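Local atomic coordinates of periplasmic binding protein (Veillonella parvula, PDB entry 4OVK), a protein that probably binds a solute outside the cytoplasmic membrane and hands it to an ABC transporter for uptake. Residues Gln185-Thr190 against Asp240-Asp245; Val17-Gly22 against Ala125-Tyr130; Lys53-Ile58 against Glu79-Ser84. All blocks are in the same frame, centred on the assembly; numbering follows the deposited sequence. Where two conformers were deposited one is given.

Contact 1: Gln185-Thr190 against Asp240-Asp245; sequences QNKNLT and DSIRPD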
loop_
_atom_site.group_PDB
_atom_site.type_symbol
_atom_site.label_atom_id
_atom_site.label_comp_id
_atom_site.label_asym_id
_atom_site.label_seq_id
_atom_site.Cartn_x
_atom_site.Cartn_y
_atom_site.Cartn_z
ATOM N N GLN A 185 4.243 14.647 -0.640
ATOM C CA GLN A 185 4.813 13.611 0.224
ATOM C C GLN A 185 5.067 14.077 1.653
ATOM O O GLN A 185 4.826 13.325 2.612
ATOM C CB GLN A 185 6.135 13.067 -0.325
ATOM C CG GLN A 185 6.476 11.698 0.274
ATOM C CD GLN A 185 7.803 11.117 -0.192
ATOM O OE1 GLN A 185 7.997 9.901 -0.182
ATOM N NE2 GLN A 185 8.726 11.979 -0.583
ATOM N N ASN A 186 5.593 15.291 1.795
ATOM C CA ASN A 186 6.182 15.710 3.070
ATOM C C ASN A 186 6.219 17.231 3.249
ATOM O O ASN A 186 5.600 17.959 2.475
ATOM C CB ASN A 186 7.578 15.087 3.216
ATOM C CG ASN A 186 8.517 15.450 2.093
ATOM O OD1 ASN A 186 8.434 16.529 1.515
ATOM N ND2 ASN A 186 9.457 14.552 1.802
ATOM N N LYS A 187 6.949 17.689 4.269
ATOM C CA LYS A 187 7.093 19.114 4.581
ATOM C C LYS A 187 8.247 19.783 3.838
ATOM O O LYS A 187 8.584 20.939 4.127
ATOM C CB LYS A 187 7.293 19.291 6.089
ATOM C CG LYS A 187 6.168 18.694 6.920
ATOM C CD LYS A 187 6.315 18.995 8.405
ATOM C CE LYS A 187 7.155 17.961 9.111
ATOM N NZ LYS A 187 6.563 16.600 9.099
ATOM N N ASN A 188 8.834 19.071 2.876
ATOM C CA ASN A 188 10.011 19.541 2.158
ATOM C C ASN A 188 9.758 19.626 0.648
ATOM O O ASN A 188 10.665 19.404 -0.149
ATOM C CB ASN A 188 11.201 18.617 2.465
ATOM C CG ASN A 188 12.546 19.288 2.238
ATOM O OD1 ASN A 188 12.673 20.511 2.350
ATOM N ND2 ASN A 188 13.567 18.483 1.931
ATOM N N LEU A 189 8.514 19.940 0.268
ATOM C CA LEU A 189 8.159 20.237 -1.122
ATOM C C LEU A 189 8.446 19.090 -2.098
ATOM O O LEU A 189 8.741 19.310 -3.272
ATOM C CB LEU A 189 8.850 21.532 -1.583
ATOM C CG LEU A 189 8.410 22.790 -0.830
ATOM C CD1 LEU A 189 9.356 23.949 -1.109
ATOM C CD2 LEU A 189 6.975 23.148 -1.205
ATOM N N THR A 190 8.334 17.863 -1.603
ATOM C CA THR A 190 8.485 16.685 -2.436
ATOM C C THR A 190 7.108 16.170 -2.819
ATOM O O THR A 190 6.244 15.983 -1.961
ATOM C CB THR A 190 9.274 15.595 -1.704
ATOM O OG1 THR A 190 10.542 16.130 -1.325
ATOM C CG2 THR A 190 9.483 14.385 -2.605
ATOM N N ASP A 240 5.162 10.865 6.032
ATOM C CA ASP A 240 5.550 12.024 6.812
ATOM C C ASP A 240 4.404 12.371 7.751
ATOM O O ASP A 240 3.251 12.020 7.476
ATOM C CB ASP A 240 5.785 13.186 5.839
ATOM C CG ASP A 240 6.368 14.393 6.505
ATOM O OD1 ASP A 240 7.602 14.450 6.640
ATOM O OD2 ASP A 240 5.588 15.282 6.909
ATOM N N SER A 241 4.701 13.092 8.831
ATOM C CA SER A 241 3.667 13.488 9.798
ATOM C C SER A 241 2.738 14.603 9.311
ATOM O O SER A 241 1.785 14.923 10.000
ATOM C CB SER A 241 4.316 13.966 11.104
ATOM O OG SER A 241 4.864 15.288 10.959
ATOM N N ILE A 242 3.015 15.203 8.155
ATOM C CA ILE A 242 2.264 16.372 7.700
ATOM C C ILE A 242 0.749 16.114 7.692
ATOM O O ILE A 242 0.276 15.060 7.258
ATOM C CB ILE A 242 2.780 16.875 6.336
ATOM C CG1 ILE A 242 2.158 18.230 5.972
ATOM C CG2 ILE A 242 2.535 15.841 5.247
ATOM C CD1 ILE A 242 2.742 18.828 4.708
ATOM N N ARG A 243 -0.003 17.069 8.221
ATOM C CA ARG A 243 -1.454 16.980 8.277
ATOM C C ARG A 243 -2.070 18.256 7.734
ATOM O O ARG A 243 -1.370 19.239 7.584
ATOM C CB ARG A 243 -1.899 16.732 9.713
ATOM C CG ARG A 243 -1.691 15.288 10.088
ATOM C CD ARG A 243 -2.092 14.991 11.502
ATOM N NE ARG A 243 -1.971 13.563 11.736
ATOM C CZ ARG A 243 -2.339 12.958 12.853
ATOM N NH1 ARG A 243 -2.860 13.660 13.841
ATOM N NH2 ARG A 243 -2.198 11.644 12.972
ATOM N N PRO A 244 -3.379 18.242 7.420
ATOM C CA PRO A 244 -3.966 19.425 6.775
ATOM C C PRO A 244 -3.807 20.762 7.530
ATOM O O PRO A 244 -3.535 21.787 6.908
ATOM C CB PRO A 244 -5.439 19.042 6.644
ATOM C CG PRO A 244 -5.417 17.546 6.539
ATOM C CD PRO A 244 -4.354 17.143 7.520
ATOM N N ASP A 245 -3.979 20.756 8.843
ATOM C CA ASP A 245 -3.832 21.987 9.617
ATOM C C ASP A 245 -2.412 22.582 9.540
ATOM O O ASP A 245 -2.243 23.788 9.729
ATOM C CB ASP A 245 -4.285 21.784 11.071
ATOM C CG ASP A 245 -5.809 21.802 11.230
ATOM O OD1 ASP A 245 -6.535 22.144 10.266
ATOM O OD2 ASP A 245 -6.290 21.475 12.338
HETATM O O HOH W 1 7.356 13.832 9.567
HETATM O O HOH W 2 8.972 16.574 5.947
#

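Contact 2: Val17-Gly22 against Ala125-Tyr130; sequences VTDLTG and AVSIKY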
loop_
_atom_site.group_PDB
_atom_site.type_symbol
_atom_site.label_atom_id
_atom_site.label_comp_id
_atom_site.label_asym_id
_atom_site.label_seq_id
_atom_site.Cartn_x
_atom_site.Cartn_y
_atom_site.Cartn_z
ATOM N N VAL A 17 6.636 -24.871 -6.411
ATOM C CA VAL A 17 5.916 -23.670 -6.756
ATOM C C VAL A 17 6.780 -22.862 -7.708
ATOM O O VAL A 17 7.992 -22.769 -7.529
ATOM C CB VAL A 17 5.593 -22.844 -5.501
ATOM C CG1 VAL A 17 4.786 -21.630 -5.881
ATOM C CG2 VAL A 17 4.795 -23.680 -4.510
ATOM N N THR A 18 6.150 -22.284 -8.721
ATOM C CA THR A 18 6.851 -21.429 -9.664
ATOM C C THR A 18 6.695 -19.984 -9.202
ATOM O O THR A 18 5.571 -19.516 -9.047
ATOM C CB THR A 18 6.264 -21.588 -11.072
ATOM O OG1 THR A 18 6.298 -22.972 -11.452
ATOM C CG2 THR A 18 7.041 -20.746 -12.077
ATOM N N ASP A 19 7.810 -19.289 -8.960
ATOM C CA ASP A 19 7.753 -17.898 -8.473
ATOM C C ASP A 19 7.672 -16.910 -9.636
ATOM O O ASP A 19 7.500 -17.313 -10.790
ATOM C CB ASP A 19 8.887 -17.582 -7.475
ATOM C CG ASP A 19 10.252 -17.431 -8.120
ATOM O OD1 ASP A 19 10.331 -17.309 -9.360
ATOM O OD2 ASP A 19 11.262 -17.418 -7.351
ATOM N N LEU A 20 7.754 -15.620 -9.327
ATOM C CA LEU A 20 7.465 -14.580 -10.316
ATOM C C LEU A 20 8.596 -14.384 -11.333
ATOM O O LEU A 20 8.410 -13.676 -12.326
ATOM C CB LEU A 20 7.086 -13.257 -9.626
ATOM C CG LEU A 20 5.599 -13.101 -9.282
ATOM C CD1 LEU A 20 5.009 -14.323 -8.622
ATOM C CD2 LEU A 20 5.356 -11.870 -8.430
ATOM N N THR A 21 9.748 -15.021 -11.091
ATOM C CA THR A 21 10.851 -15.032 -12.047
ATOM C C THR A 21 10.806 -16.285 -12.932
ATOM O O THR A 21 11.652 -16.467 -13.805
ATOM C CB THR A 21 12.212 -14.992 -11.325
ATOM O OG1 THR A 21 12.391 -16.187 -10.548
ATOM C CG2 THR A 21 12.290 -13.775 -10.415
ATOM N N GLY A 22 9.816 -17.144 -12.702
ATOM C CA GLY A 22 9.710 -18.405 -13.430
ATOM C C GLY A 22 10.615 -19.490 -12.870
ATOM O O GLY A 22 10.830 -20.511 -13.523
ATOM N N ALA A 125 13.357 -20.227 -1.053
ATOM C CA ALA A 125 13.108 -18.799 -1.234
ATOM C C ALA A 125 12.347 -18.571 -2.535
ATOM O O ALA A 125 12.656 -19.192 -3.560
ATOM C CB ALA A 125 14.414 -18.045 -1.252
ATOM N N VAL A 126 11.363 -17.678 -2.483
ATOM C CA VAL A 126 10.578 -17.323 -3.658
ATOM C C VAL A 126 10.747 -15.852 -3.925
ATOM O O VAL A 126 10.705 -15.028 -2.996
ATOM C CB VAL A 126 9.080 -17.695 -3.548
ATOM C CG1 VAL A 126 8.908 -19.217 -3.500
ATOM C CG2 VAL A 126 8.416 -17.060 -2.354
ATOM N N SER A 127 10.940 -15.531 -5.200
ATOM C CA SER A 127 11.207 -14.165 -5.610
ATOM C C SER A 127 9.928 -13.535 -6.127
ATOM O O SER A 127 9.205 -14.143 -6.915
ATOM C CB SER A 127 12.296 -14.127 -6.679
ATOM O OG SER A 127 13.535 -14.622 -6.166
ATOM N N ILE A 128 9.644 -12.321 -5.668
ATOM C CA ILE A 128 8.543 -11.545 -6.202
ATOM C C ILE A 128 9.054 -10.246 -6.857
ATOM O O ILE A 128 10.259 -9.976 -6.856
ATOM C CB ILE A 128 7.506 -11.230 -5.111
ATOM C CG1 ILE A 128 8.131 -10.426 -3.974
ATOM C CG2 ILE A 128 6.878 -12.509 -4.572
ATOM C CD1 ILE A 128 7.077 -9.735 -3.159
ATOM N N LYS A 129 8.128 -9.465 -7.411
ATOM C CA LYS A 129 8.437 -8.222 -8.135
ATOM C C LYS A 129 7.732 -7.002 -7.550
ATOM O O LYS A 129 6.774 -7.140 -6.787
ATOM C CB LYS A 129 7.999 -8.336 -9.586
ATOM C CG LYS A 129 8.673 -9.435 -10.388
ATOM C CD LYS A 129 8.503 -9.147 -11.875
ATOM C CE LYS A 129 8.727 -10.384 -12.724
ATOM N NZ LYS A 129 10.073 -10.978 -12.494
ATOM N N TYR A 130 8.196 -5.815 -7.950
ATOM C CA TYR A 130 7.632 -4.535 -7.488
ATOM C C TYR A 130 7.421 -3.564 -8.631
ATOM O O TYR A 130 8.122 -3.635 -9.651
ATOM C CB TYR A 130 8.568 -3.876 -6.473
HETATM O O HOH W 3 13.854 -17.106 -7.105
#

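Contact 3: Lys53-Ile58 against Glu79-Ser84; sequences KKIVGI and ENVNSS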
loop_
_atom_site.group_PDB
_atom_site.type_symbol
_atom_site.label_atom_id
_atom_site.label_comp_id
_atom_site.label_asym_id
_atom_site.label_seq_id
_atom_site.Cartn_x
_atom_site.Cartn_y
_atom_site.Cartn_z
ATOM N N LYS A 53 -0.418 -16.100 12.014
ATOM C CA LYS A 53 0.100 -17.237 12.782
ATOM C C LYS A 53 1.344 -17.905 12.197
ATOM O O LYS A 53 2.114 -18.479 12.949
ATOM C CB LYS A 53 -0.995 -18.296 13.026
ATOM C CG LYS A 53 -2.185 -17.801 13.859
ATOM C CD LYS A 53 -1.879 -17.676 15.345
ATOM C CE LYS A 53 -3.137 -17.323 16.129
ATOM N NZ LYS A 53 -2.850 -16.777 17.489
ATOM N N LYS A 54 1.539 -17.843 10.877
ATOM C CA LYS A 54 2.679 -18.511 10.237
ATOM C C LYS A 54 3.883 -17.611 9.982
ATOM O O LYS A 54 4.891 -18.066 9.452
ATOM C CB LYS A 54 2.230 -19.168 8.928
ATOM C CG LYS A 54 1.192 -20.259 9.131
ATOM C CD LYS A 54 0.850 -21.018 7.860
ATOM C CE LYS A 54 0.110 -22.321 8.169
ATOM N NZ LYS A 54 -0.079 -23.182 6.960
ATOM N N ILE A 55 3.783 -16.328 10.358
ATOM C CA ILE A 55 4.821 -15.372 10.052
ATOM C C ILE A 55 5.879 -15.432 11.138
ATOM O O ILE A 55 5.571 -15.296 12.306
ATOM C CB ILE A 55 4.256 -13.944 9.929
ATOM C CG1 ILE A 55 3.218 -13.895 8.804
ATOM C CG2 ILE A 55 5.389 -12.950 9.675
ATOM C CD1 ILE A 55 2.503 -12.565 8.671
ATOM N N VAL A 56 7.120 -15.676 10.752
ATOM C CA VAL A 56 8.223 -15.793 11.735
ATOM C C VAL A 56 9.350 -14.786 11.534
ATOM O O VAL A 56 10.265 -14.720 12.345
ATOM C CB VAL A 56 8.829 -17.212 11.762
ATOM C CG1 VAL A 56 7.746 -18.233 12.097
ATOM C CG2 VAL A 56 9.531 -17.558 10.449
ATOM N N GLY A 57 9.295 -14.001 10.465
ATOM C CA GLY A 57 10.264 -12.954 10.257
ATOM C C GLY A 57 9.748 -11.891 9.318
ATOM O O GLY A 57 9.180 -12.201 8.267
ATOM N N ILE A 58 9.937 -10.635 9.715
ATOM C CA ILE A 58 9.540 -9.487 8.911
ATOM C C ILE A 58 10.620 -8.409 8.863
ATOM O O ILE A 58 11.551 -8.375 9.680
ATOM C CB ILE A 58 8.207 -8.883 9.440
ATOM C CG1 ILE A 58 8.395 -8.130 10.775
ATOM C CG2 ILE A 58 7.165 -9.979 9.590
ATOM C CD1 ILE A 58 7.108 -7.478 11.287
ATOM N N GLU A 79 3.856 -8.618 17.358
ATOM C CA GLU A 79 4.731 -7.885 18.268
ATOM C C GLU A 79 6.002 -8.667 18.608
ATOM O O GLU A 79 7.068 -8.082 18.778
ATOM C CB GLU A 79 3.997 -7.541 19.567
ATOM C CG GLU A 79 4.816 -6.697 20.528
ATOM C CD GLU A 79 5.228 -5.375 19.915
ATOM O OE1 GLU A 79 4.433 -4.811 19.145
ATOM O OE2 GLU A 79 6.343 -4.896 20.194
ATOM N N ASN A 80 5.885 -9.985 18.721
ATOM C CA ASN A 80 7.007 -10.804 19.172
ATOM C C ASN A 80 7.749 -11.509 18.054
ATOM O O ASN A 80 8.585 -12.366 18.321
ATOM C CB ASN A 80 6.509 -11.846 20.159
ATOM C CG ASN A 80 5.746 -11.222 21.286
ATOM O OD1 ASN A 80 6.242 -10.318 21.949
ATOM N ND2 ASN A 80 4.517 -11.670 21.485
ATOM N N VAL A 81 7.462 -11.153 16.812
ATOM C CA VAL A 81 8.131 -11.781 15.663
ATOM C C VAL A 81 9.533 -11.196 15.483
ATOM O O VAL A 81 9.780 -10.022 15.771
ATOM C CB VAL A 81 7.312 -11.541 14.367
ATOM C CG1 VAL A 81 7.419 -10.086 13.921
ATOM C CG2 VAL A 81 7.762 -12.424 13.239
ATOM N N ASN A 82 10.431 -12.007 14.958
ATOM C CA ASN A 82 11.759 -11.543 14.573
ATOM C C ASN A 82 11.698 -10.488 13.483
ATOM O O ASN A 82 11.024 -10.684 12.477
ATOM C CB ASN A 82 12.548 -12.726 14.033
ATOM C CG ASN A 82 13.958 -12.348 13.626
ATOM O OD1 ASN A 82 14.186 -11.647 12.640
ATOM N ND2 ASN A 82 14.910 -12.828 14.377
ATOM N N SER A 83 12.378 -9.363 13.690
ATOM C CA SER A 83 12.580 -8.376 12.624
ATOM C C SER A 83 14.051 -7.994 12.420
ATOM O O SER A 83 14.367 -6.909 11.906
ATOM C CB SER A 83 11.770 -7.126 12.908
ATOM O OG SER A 83 12.162 -6.524 14.120
ATOM N N SER A 84 14.943 -8.885 12.830
ATOM C CA SER A 84 16.377 -8.625 12.797
ATOM C C SER A 84 17.100 -9.328 11.654
ATOM O O SER A 84 18.293 -9.109 11.436
ATOM C CB SER A 84 16.995 -9.043 14.128
ATOM O OG SER A 84 16.875 -10.446 14.328
HETATM O O HOH W 4 9.955 -14.974 14.875
#

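Contact 1: Gln185-Thr190 against Asp240-Asp245
Lys187 curls its ammonium group onto Asp240 and Ser241, a worked example of one lysine tying together two loops, those that follow strands 180-184 and 233-236, neighbours in one parallel sheet. NZ donates to Asp240 OD2 at 2.7 Å, forming a salt bridge, and to Ser241 OG at 2.8 Å. The lysine chain turns at its last two torsions (chi3 -88°, chi4 -63°), and this curl brings NZ to the syn side of Asp240 OD2. The same oxygen also accepts from the backbone N of Ile242 at 2.9 Å, which makes an Asx turn. This amide arrives on the anti side, and both donors are tilted to the same face of the carboxylate, so one oxygen is held from two directions.

The tight part lies beneath this ionic clasp. Lys187 CG rests against Ile242 CB at 3.9 Å, and Ile242 CD1 approaches the backbone O of Asn186 at 3.7 Å. Leu252 touches both Lys187 and Ile242, extending the apolar patch. Gln185 O faces Asp240 CB and also accepts from Ser237 OG, while Lys270 NZ donates to the carbonyls of Asp240 and Ile242.

The other oxygen, OD1, faces water. Water 2 donates to Asp240 OD1 at 2.6 Å and accepts from the backbone N of Lys187, while water 1 accepts from Lys187 NZ at 2.9 Å and from Ser241 N, and bonds OD1 only weakly. Asn186 turns its amide away from Asp240, and its OD1 takes the backbone N of Asn188 at 2.9 Å in a second Asx turn.

With a lysine, a backbone amide and water all donating to it, the Asp240 carboxylate is probably stabilised in its charged form, and the loops are joined here by a hydrogen-bonded salt bridge set on a small apolar patch.

Contact 2: Val17-Gly22 against Ala125-Tyr130
Asp19 OD2 is gripped by two donors: the backbone N of Ser127, at 2.9 Å and nearly straight (165°), and water 3 at 2.6 Å, which also hydrogen-bonds to Ser127 OG. The amide comes from above the carboxylate plane. The other oxygen serves its own type I beta turn, Asp19 to Gly22: Asp19 OD1 accepts from Thr21 OG1 at 2.6 Å, on the syn side, and from Thr21 N at 2.9 Å in an Asx turn, with Thr23 N as a further donor. With CG lying between the backbone N and the carbonyl carbon (chi1 74°), one carboxylate can brace the turn and still reach the strand.

Leu20 N returns a bond to Ser127 O at 3.2 Å, so a single strand residue is matched through both its amide and its carbonyl. Beside this polar pairing, Leu20 CD2 packs on Ile128 CB at 4.0 Å, and Thr21 CG2 meets Ser127 CB at 3.8 Å. Lys129 NZ adds a weak bond to Leu20 O.

Val126 and Ile128 pair with strand 104-108, leaving Ser127 to present its polar backbone to the hairpin turn that links strands 14-18 and 24-28; helix 133-147 closes over Val17 and Leu20 through Leu142.

Contact 3: Lys53-Ile58 against Glu79-Ser84
Val81 wedges its two methyls against different parts of segment 53-58, a small example of how a branched side chain can fix a loop to a strand. Its first torsion (chi1 72°) sets CG1 between the backbone N and the carbonyl carbon and so divides the work: CG2 lies over the peptide that joins Val56 to Gly57, with Val56 C at 3.3 Å, while CG1 meets Ile58 CD1 at 3.7 Å. The two side chains cross at about a right angle. Ile58 holds its own CG1 in the equivalent position, which lays CG1 and CD1 across Val81 CG1. An alanine at Val81 is likely to open a gap above the Val56-Gly57 peptide and leave the tip of Ile58 without this partner.

Backbone atoms secure the rest. Ile58 N donates to Asn82 O at 3.0 Å, Gly57 CA adds a CH...O contact to the same oxygen, and water 4 links Val56 O to Asn82 N. Asn82 OD1 accepts from Ser84 N at 2.9 Å, as an Asx turn.

Strand 55-57 pairs with strand 34-36, helix 41-49 touches Ile55 and Ile58, and Asn82 packs against Leu100 of helix 94-100.

How the contacts relate
Contacts 2 and 3 involve the two outermost strands, 125-128 and 55-57, of the same four-stranded parallel sheet. Their centres are 21 Å apart and their nearest atoms about 12 Å, and contact 3 falls within the chain between the two segments of contact 2. Contact 1 lies in loops that follow strands 180-184 and 233-236 of the second parallel sheet; its centre is 35 Å from that of contact 2, across the chain's centre, and 31 Å from that of contact 3. Two such lobes, probably linked by the long helix 150-170, as in related binding proteins, are consistent with the binding-protein fold, whose solute generally lies between them.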